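Local coordinates for protein acetyl-CoA acetyltransferase (Bacillus anthracis, PDB 3SS6) that probably catalyses the thiolytic cleavage of acetoacetyl-CoA and its reverse, the condensation of two acetyl-CoA molecules, at residues A181-S184 / H185-L189; G293-P296 / A297-G301; G349-I352 / G353-G356; R358-V361 / S362-E366. One frame throughout, in Å; residues are numbered along the deposited sequence.

Interaction 1. Residues A181-S184 / H185-L189; sequences ALRS and HTLAL. With SO4 (sulfate ion), chain D.
Arg183 and Leu187 meet one turn apart on helix 174-194, a pairing of positions i and i+4 in the N-terminal thiolase domain. The apolar part of the contact is a methyl group laid over a flat cation: CD1 of Leu187 sits above the centre of the Arg183 guanidinium, 3.5 Å from its CZ, and touches CG of the same arginine. Arg183 runs out straight from CG to NE, while Leu187 turns CG beside its own backbone N (chi1 -64°), which brings CD1 back over the arginine.

The charged edge of that group faces a sulfate, probably from the crystallisation liquor. NH2 donates to sulfate O3 at 3.1 Å, whereas NE reaches O2 and O3 only weakly. NH2 also binds Val339 O, so the protein itself helps to fix the rotation of the guanidinium.

Other polar groups turn back to their own helix or out to neighbouring segments. Ser184 OG is gripped by Glu319 and by the backbone N of Ser344 and Gly347, and His185 ND1 takes the N-H of Arg222. The opposite flank of the His185 ring brings CD2 edge-on to Ala181 O, at 3.3 Å. Leu182 O accepts twice from one residue: Thr186 N at 2.9 Å, and Thr186 OG1 at 2.8 Å, from well above the carbonyl plane.

Interaction 2. Residues G293-P296 / A297-G301; sequences GPAP and AIRKG
Ala297 N closes a helical turn onto Gly293 O at 3.2 Å, and its methyl group rests 3.5 Å from that same oxygen. Next, Ile298 N donates to Pro294 O at 2.8 Å. With CG1 turned beside its backbone N (chi1 -70°), Ile298 folds back along this carbonyl, and its CD1 comes loosely up to Pro294 CB, 4.4 Å away. Both residues also lean on Ser378 of strand 374-381, and Pro294 touches Cys380 there as well.

Helix 294-305 thus illustrates proline in an opening turn of an α-helix: Pro294 and Pro296 have no N-H to give, and in a first turn none is needed, since no helical carbonyl precedes it; their own carbonyls accept from the next turn as usual. Arg299 N uses Ala295 O, 3.0 Å away. The arginine side chain passes that oxygen through CG and reaches back until NH1 is 4.3 Å from Ala295 CB, obliquely placed, while its charge is met by a salt bridge to Glu331 of helix 322-332. Lys300 N bonds to Pro296 O, but the extended lysine chain leads away, and NZ is hydrogen-bonded to Val282 O. Gly301 N returns to Ala297 O, which also bonds to Ser281 OG.

Interaction 3. Residues G349-I352 / G353-G356; sequences GHPI and GCTG
His350 and Thr355 cross at about a right angle where the Gly-His-Pro motif of thiolases runs into helix 352-370; in members of this family the motif's histidine belongs to the active site. The imidazole meets the threonine by its edge. ND1 donates to Thr355 OG1 at 2.7 Å, with the oxygen exactly in the ring plane and an N-H...O angle of 152°, and Thr355 CB also lies at that edge. Over one face sits Ile352 CG2, 3.7 Å above the plane, so that an in-plane bond and an apolar cover together restrict the ring's rotation.

Thr355 turns OG1 beside its own backbone N (chi1 -68°), which lets the hydroxyl serve two partners. It accepts from His350 and donates to Pro351 O at 3.0 Å, coming down from above the carbonyl plane. The hydroxyl thus ties a loop side chain to the first turn of the helix and probably positions the histidine. The Pro351 ring stands across the threonine, its CD facing OG1, and packs CG on Cys354 CB, 3.8 Å away. Beyond the hydroxyl, a water molecule takes the N-H of Gly356 at 2.8 Å and lies 2.7 Å from Ile352 O.

Interaction 4. Residues R358-V361 / S362-E366; sequences RITV and SLIHE
Ser362, Leu363, Ile364 and His365 each donate their backbone N-H to the carbonyl four residues earlier, from Arg358 to Val361, in the regular α-helical pattern of helix 352-370. The side chains add a second set of contacts at the same spacing. Arg358 bends sharply twice (chi2 -76°, chi3 -62°) and so folds its guanidinium back along the helix, where NH1 donates in its own plane to Ser362 OG at 2.9 Å. Ile359 CG2 covers one face of the guanidinium toward its rim. Ser362 OG, a buried hydroxyl, is also hydrogen-bonded to Gln200 OE1.

On another flank Val361 and His365 lie side by side. The histidine ring turns its edge to Val361 O, with CD2 3.1 Å from that oxygen, while NE2 bonds to Ala12 O; a bound potassium ion lies about 4 Å from this side chain. Thr360 CG2 meets Ile364 CD1 at 4.0 Å. Around these turns the helix is packed against strands of the large mixed sheet: Arg358 and Ile364 touch strand 7-19, Thr360 and Ile364 strand 385-393, and Ile359 and Leu363 strand 314-317.

In the fold
Interactions 3 and 4 follow one another on helix 352-370, their centres 13 Å apart, so one helix links the Gly-His-Pro motif just before its start, near the centre of the chain, to the turns beside the potassium ion. Interaction 1 lies about 7 Å from interaction 3 at the nearest atoms; through Ser184 it is tied to the segment that leads into the motif. Interaction 2 lies farther off, 19 Å from interaction 3 between centres, yet its Pro294 touches Cys380, whose counterpart in related thiolases is an active-site cysteine. The family's nucleophilic cysteine probably corresponds to Cys91, found here oxidised to S-hydroxycysteine.

Interaction 1. Residues A181-S184 / H185-L189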
# COMPACT_ATOMS: atom_id res chain seq x y z
N ALA A 181 -35.89 -8.01 -12.72
CA ALA A 181 -34.52 -8.16 -13.23
C ALA A 181 -34.52 -8.69 -14.66
O ALA A 181 -33.79 -8.17 -15.53
CB ALA A 181 -33.71 -9.08 -12.33
N LEU A 182 -35.33 -9.71 -14.92
CA LEU A 182 -35.41 -10.29 -16.26
C LEU A 182 -35.94 -9.26 -17.24
O LEU A 182 -35.46 -9.15 -18.37
CB LEU A 182 -36.27 -11.55 -16.26
CG LEU A 182 -36.48 -12.20 -17.63
CD1 LEU A 182 -35.14 -12.62 -18.25
CD2 LEU A 182 -37.42 -13.39 -17.48
N ARG A 183 -36.94 -8.50 -16.80
CA ARG A 183 -37.53 -7.45 -17.61
C ARG A 183 -36.47 -6.41 -17.99
O ARG A 183 -36.42 -5.96 -19.13
CB ARG A 183 -38.65 -6.77 -16.83
CG ARG A 183 -39.29 -5.59 -17.54
CD ARG A 183 -40.34 -4.96 -16.64
NE ARG A 183 -41.08 -3.89 -17.31
CZ ARG A 183 -40.71 -2.62 -17.34
NH1 ARG A 183 -39.58 -2.23 -16.75
NH2 ARG A 183 -41.46 -1.73 -17.98
N SER A 184 -35.64 -6.06 -17.02
CA SER A 184 -34.63 -5.03 -17.22
C SER A 184 -33.66 -5.43 -18.34
O SER A 184 -33.38 -4.63 -19.24
CB SER A 184 -33.88 -4.74 -15.91
OG SER A 184 -33.23 -3.48 -15.95
N HIS A 185 -33.17 -6.66 -18.29
CA HIS A 185 -32.29 -7.14 -19.35
C HIS A 185 -33.03 -7.27 -20.67
O HIS A 185 -32.51 -6.89 -21.72
CB HIS A 185 -31.68 -8.49 -18.98
CG HIS A 185 -30.59 -8.40 -17.96
ND1 HIS A 185 -29.26 -8.30 -18.31
CD2 HIS A 185 -30.63 -8.39 -16.61
CE1 HIS A 185 -28.53 -8.23 -17.21
NE2 HIS A 185 -29.33 -8.28 -16.16
N THR A 186 -34.23 -7.83 -20.61
CA THR A 186 -34.98 -8.12 -21.83
C THR A 186 -35.31 -6.85 -22.62
O THR A 186 -35.12 -6.80 -23.85
CB THR A 186 -36.28 -8.90 -21.53
OG1 THR A 186 -35.95 -10.17 -20.94
CG2 THR A 186 -37.05 -9.16 -22.82
N LEU A 187 -35.82 -5.84 -21.92
CA LEU A 187 -36.18 -4.58 -22.56
C LEU A 187 -34.94 -3.83 -23.06
O LEU A 187 -34.99 -3.21 -24.12
CB LEU A 187 -37.02 -3.71 -21.62
CG LEU A 187 -38.38 -4.32 -21.27
CD1 LEU A 187 -39.15 -3.40 -20.33
CD2 LEU A 187 -39.20 -4.60 -22.53
N ALA A 188 -33.84 -3.89 -22.30
CA ALA A 188 -32.60 -3.27 -22.74
C ALA A 188 -32.10 -3.91 -24.04
O ALA A 188 -31.76 -3.21 -24.99
CB ALA A 188 -31.52 -3.33 -21.64
N LEU A 189 -32.06 -5.25 -24.06
CA LEU A 189 -31.62 -5.97 -25.26
C LEU A 189 -32.47 -5.61 -26.48
O LEU A 189 -31.94 -5.40 -27.57
CB LEU A 189 -31.63 -7.49 -25.03
CG LEU A 189 -30.56 -7.97 -24.03
CD1 LEU A 189 -30.84 -9.38 -23.51
CD2 LEU A 189 -29.16 -7.90 -24.64
S SO4 D . -44.47 -4.19 -18.41
O1 SO4 D . -45.77 -4.49 -19.01
O2 SO4 D . -43.77 -5.44 -18.11
O3 SO4 D . -43.67 -3.40 -19.35
O4 SO4 D . -44.66 -3.43 -17.18

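Interaction 2. Residues G293-P296 / A297-G301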
# COMPACT_ATOMS: atom_id res chain seq x y z
N GLY A 293 -36.48 6.84 -1.32
CA GLY A 293 -36.38 8.26 -1.63
C GLY A 293 -37.25 8.80 -2.76
O GLY A 293 -37.84 9.87 -2.62
N PRO A 294 -37.30 8.09 -3.90
CA PRO A 294 -38.09 8.66 -5.00
C PRO A 294 -39.56 8.91 -4.66
O PRO A 294 -40.16 9.79 -5.27
CB PRO A 294 -37.96 7.60 -6.10
CG PRO A 294 -36.61 6.95 -5.82
CD PRO A 294 -36.52 6.91 -4.32
N ALA A 295 -40.14 8.18 -3.71
CA ALA A 295 -41.56 8.38 -3.41
C ALA A 295 -41.86 9.81 -2.92
O ALA A 295 -42.63 10.54 -3.55
CB ALA A 295 -42.08 7.32 -2.42
N PRO A 296 -41.25 10.22 -1.79
CA PRO A 296 -41.50 11.60 -1.36
C PRO A 296 -40.95 12.65 -2.34
O PRO A 296 -41.53 13.73 -2.41
CB PRO A 296 -40.77 11.69 -0.01
CG PRO A 296 -39.77 10.58 -0.04
CD PRO A 296 -40.41 9.48 -0.83
N ALA A 297 -39.87 12.35 -3.05
CA ALA A 297 -39.32 13.31 -4.01
C ALA A 297 -40.31 13.54 -5.15
O ALA A 297 -40.57 14.67 -5.54
CB ALA A 297 -37.98 12.83 -4.56
N ILE A 298 -40.88 12.45 -5.65
CA ILE A 298 -41.86 12.57 -6.73
C ILE A 298 -43.13 13.26 -6.24
O ILE A 298 -43.64 14.17 -6.91
CB ILE A 298 -42.16 11.20 -7.38
CG1 ILE A 298 -40.93 10.74 -8.18
CG2 ILE A 298 -43.41 11.28 -8.27
CD1 ILE A 298 -41.03 9.31 -8.70
N ARG A 299 -43.63 12.87 -5.07
CA ARG A 299 -44.84 13.51 -4.55
C ARG A 299 -44.64 15.00 -4.36
O ARG A 299 -45.48 15.80 -4.76
CB ARG A 299 -45.29 12.84 -3.25
CG ARG A 299 -45.78 11.41 -3.44
CD ARG A 299 -46.34 10.80 -2.17
NE ARG A 299 -47.17 9.63 -2.46
CZ ARG A 299 -47.02 8.44 -1.90
NH1 ARG A 299 -46.08 8.23 -0.99
NH2 ARG A 299 -47.83 7.44 -2.24
N LYS A 300 -43.50 15.37 -3.78
CA LYS A 300 -43.16 16.77 -3.53
C LYS A 300 -43.11 17.56 -4.84
O LYS A 300 -43.67 18.66 -4.94
CB LYS A 300 -41.80 16.84 -2.81
CG LYS A 300 -41.34 18.23 -2.39
CD LYS A 300 -40.04 18.12 -1.59
CE LYS A 300 -39.52 19.47 -1.13
NZ LYS A 300 -38.28 19.31 -0.32
N GLY A 301 -42.45 16.97 -5.83
CA GLY A 301 -42.29 17.60 -7.13
C GLY A 301 -43.59 17.76 -7.91
O GLY A 301 -43.78 18.78 -8.58

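Interaction 3. Residues G349-I352 / G353-G356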
# COMPACT_ATOMS: atom_id res chain seq x y z
N GLY A 349 -26.85 -1.36 -16.06
CA GLY A 349 -25.74 -0.98 -15.21
C GLY A 349 -25.97 0.32 -14.47
O GLY A 349 -26.89 1.07 -14.79
N HIS A 350 -25.16 0.57 -13.45
CA HIS A 350 -25.29 1.74 -12.60
C HIS A 350 -23.98 2.48 -12.30
O HIS A 350 -23.46 2.36 -11.21
CB HIS A 350 -25.98 1.30 -11.30
CG HIS A 350 -26.33 2.41 -10.37
ND1 HIS A 350 -26.45 3.72 -10.77
CD2 HIS A 350 -26.62 2.40 -9.04
CE1 HIS A 350 -26.78 4.47 -9.74
NE2 HIS A 350 -26.89 3.70 -8.68
N PRO A 351 -23.47 3.26 -13.24
CA PRO A 351 -22.25 4.03 -12.95
C PRO A 351 -22.80 5.19 -12.16
O PRO A 351 -23.38 6.12 -12.71
CB PRO A 351 -21.80 4.49 -14.33
CG PRO A 351 -23.01 4.45 -15.18
CD PRO A 351 -23.90 3.39 -14.64
N ILE A 352 -22.57 5.16 -10.86
CA ILE A 352 -23.33 5.97 -9.94
C ILE A 352 -23.34 7.48 -10.15
O ILE A 352 -24.40 8.07 -10.17
CB ILE A 352 -22.95 5.64 -8.48
CG1 ILE A 352 -21.46 5.86 -8.25
CG2 ILE A 352 -23.26 4.19 -8.17
CD1 ILE A 352 -20.98 5.33 -6.92
N GLY A 353 -22.19 8.09 -10.38
CA GLY A 353 -22.13 9.52 -10.59
C GLY A 353 -22.89 9.94 -11.84
O GLY A 353 -23.49 11.00 -11.91
N CYS A 354 -22.76 9.09 -12.84
CA CYS A 354 -23.40 9.24 -14.14
C CYS A 354 -24.92 9.07 -14.21
O CYS A 354 -25.60 9.73 -14.98
CB CYS A 354 -22.73 8.28 -15.14
SG CYS A 354 -23.52 8.18 -16.76
N THR A 355 -25.44 8.14 -13.42
CA THR A 355 -26.79 7.61 -13.62
C THR A 355 -27.91 8.64 -13.62
O THR A 355 -28.86 8.53 -14.41
CB THR A 355 -27.08 6.49 -12.62
OG1 THR A 355 -26.24 5.37 -12.93
CG2 THR A 355 -28.54 6.06 -12.69
N GLY A 356 -27.83 9.62 -12.72
CA GLY A 356 -28.88 10.62 -12.65
C GLY A 356 -29.00 11.41 -13.93
O GLY A 356 -30.11 11.82 -14.31
O HOH W 1 -25.97 10.20 -10.65

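Interaction 4. Residues R358-V361 / S362-E366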
# COMPACT_ATOMS: atom_id res chain seq x y z
N ARG A 358 -27.71 10.01 -16.91
CA ARG A 358 -27.97 8.96 -17.90
C ARG A 358 -29.46 8.69 -18.10
O ARG A 358 -29.95 8.65 -19.24
CB ARG A 358 -27.22 7.67 -17.49
CG ARG A 358 -26.88 6.73 -18.66
CD ARG A 358 -28.14 5.96 -19.12
NE ARG A 358 -28.66 5.10 -18.06
CZ ARG A 358 -29.84 4.48 -18.11
NH1 ARG A 358 -30.62 4.64 -19.17
NH2 ARG A 358 -30.24 3.70 -17.11
N ILE A 359 -30.20 8.54 -17.00
CA ILE A 359 -31.63 8.24 -17.13
C ILE A 359 -32.38 9.43 -17.71
O ILE A 359 -33.42 9.24 -18.36
CB ILE A 359 -32.28 7.74 -15.81
CG1 ILE A 359 -32.30 8.84 -14.73
CG2 ILE A 359 -31.57 6.48 -15.32
CD1 ILE A 359 -33.04 8.41 -13.44
N THR A 360 -31.86 10.64 -17.52
CA THR A 360 -32.49 11.83 -18.09
C THR A 360 -32.27 11.85 -19.61
O THR A 360 -33.19 12.11 -20.38
CB THR A 360 -31.98 13.12 -17.42
OG1 THR A 360 -32.22 13.04 -16.00
CG2 THR A 360 -32.70 14.35 -17.99
N VAL A 361 -31.04 11.57 -20.03
CA VAL A 361 -30.75 11.42 -21.46
C VAL A 361 -31.69 10.40 -22.10
O VAL A 361 -32.32 10.67 -23.13
CB VAL A 361 -29.29 10.96 -21.69
CG1 VAL A 361 -29.06 10.51 -23.14
CG2 VAL A 361 -28.31 12.06 -21.32
N SER A 362 -31.80 9.23 -21.49
CA SER A 362 -32.63 8.16 -22.04
C SER A 362 -34.12 8.54 -22.10
O SER A 362 -34.82 8.27 -23.09
CB SER A 362 -32.42 6.88 -21.23
OG SER A 362 -31.05 6.49 -21.31
N LEU A 363 -34.60 9.17 -21.03
CA LEU A 363 -35.98 9.62 -20.99
C LEU A 363 -36.29 10.60 -22.12
O LEU A 363 -37.31 10.48 -22.79
CB LEU A 363 -36.27 10.28 -19.64
CG LEU A 363 -37.68 10.83 -19.42
CD1 LEU A 363 -38.74 9.73 -19.53
CD2 LEU A 363 -37.71 11.47 -18.03
N ILE A 364 -35.41 11.57 -22.31
CA ILE A 364 -35.65 12.59 -23.33
C ILE A 364 -35.81 11.96 -24.71
O ILE A 364 -36.75 12.27 -25.44
CB ILE A 364 -34.51 13.62 -23.37
CG1 ILE A 364 -34.56 14.50 -22.13
CG2 ILE A 364 -34.61 14.46 -24.63
CD1 ILE A 364 -33.28 15.29 -21.87
N HIS A 365 -34.92 11.04 -25.04
CA HIS A 365 -34.95 10.41 -26.35
C HIS A 365 -36.14 9.48 -26.53
O HIS A 365 -36.69 9.40 -27.63
CB HIS A 365 -33.63 9.69 -26.63
CG HIS A 365 -32.50 10.64 -26.91
ND1 HIS A 365 -32.30 11.19 -28.15
CD2 HIS A 365 -31.54 11.15 -26.10
CE1 HIS A 365 -31.25 12.00 -28.10
NE2 HIS A 365 -30.78 12.00 -26.87
N GLU A 366 -36.54 8.79 -25.47
CA GLU A 366 -37.68 7.87 -25.58
C GLU A 366 -39.01 8.61 -25.66
O GLU A 366 -39.90 8.22 -26.40
CB GLU A 366 -37.66 6.82 -24.45
CG GLU A 366 -38.78 5.75 -24.51
CD GLU A 366 -38.70 4.81 -25.72
OE1 GLU A 366 -37.71 4.84 -26.47
OE2 GLU A 366 -39.65 4.02 -25.91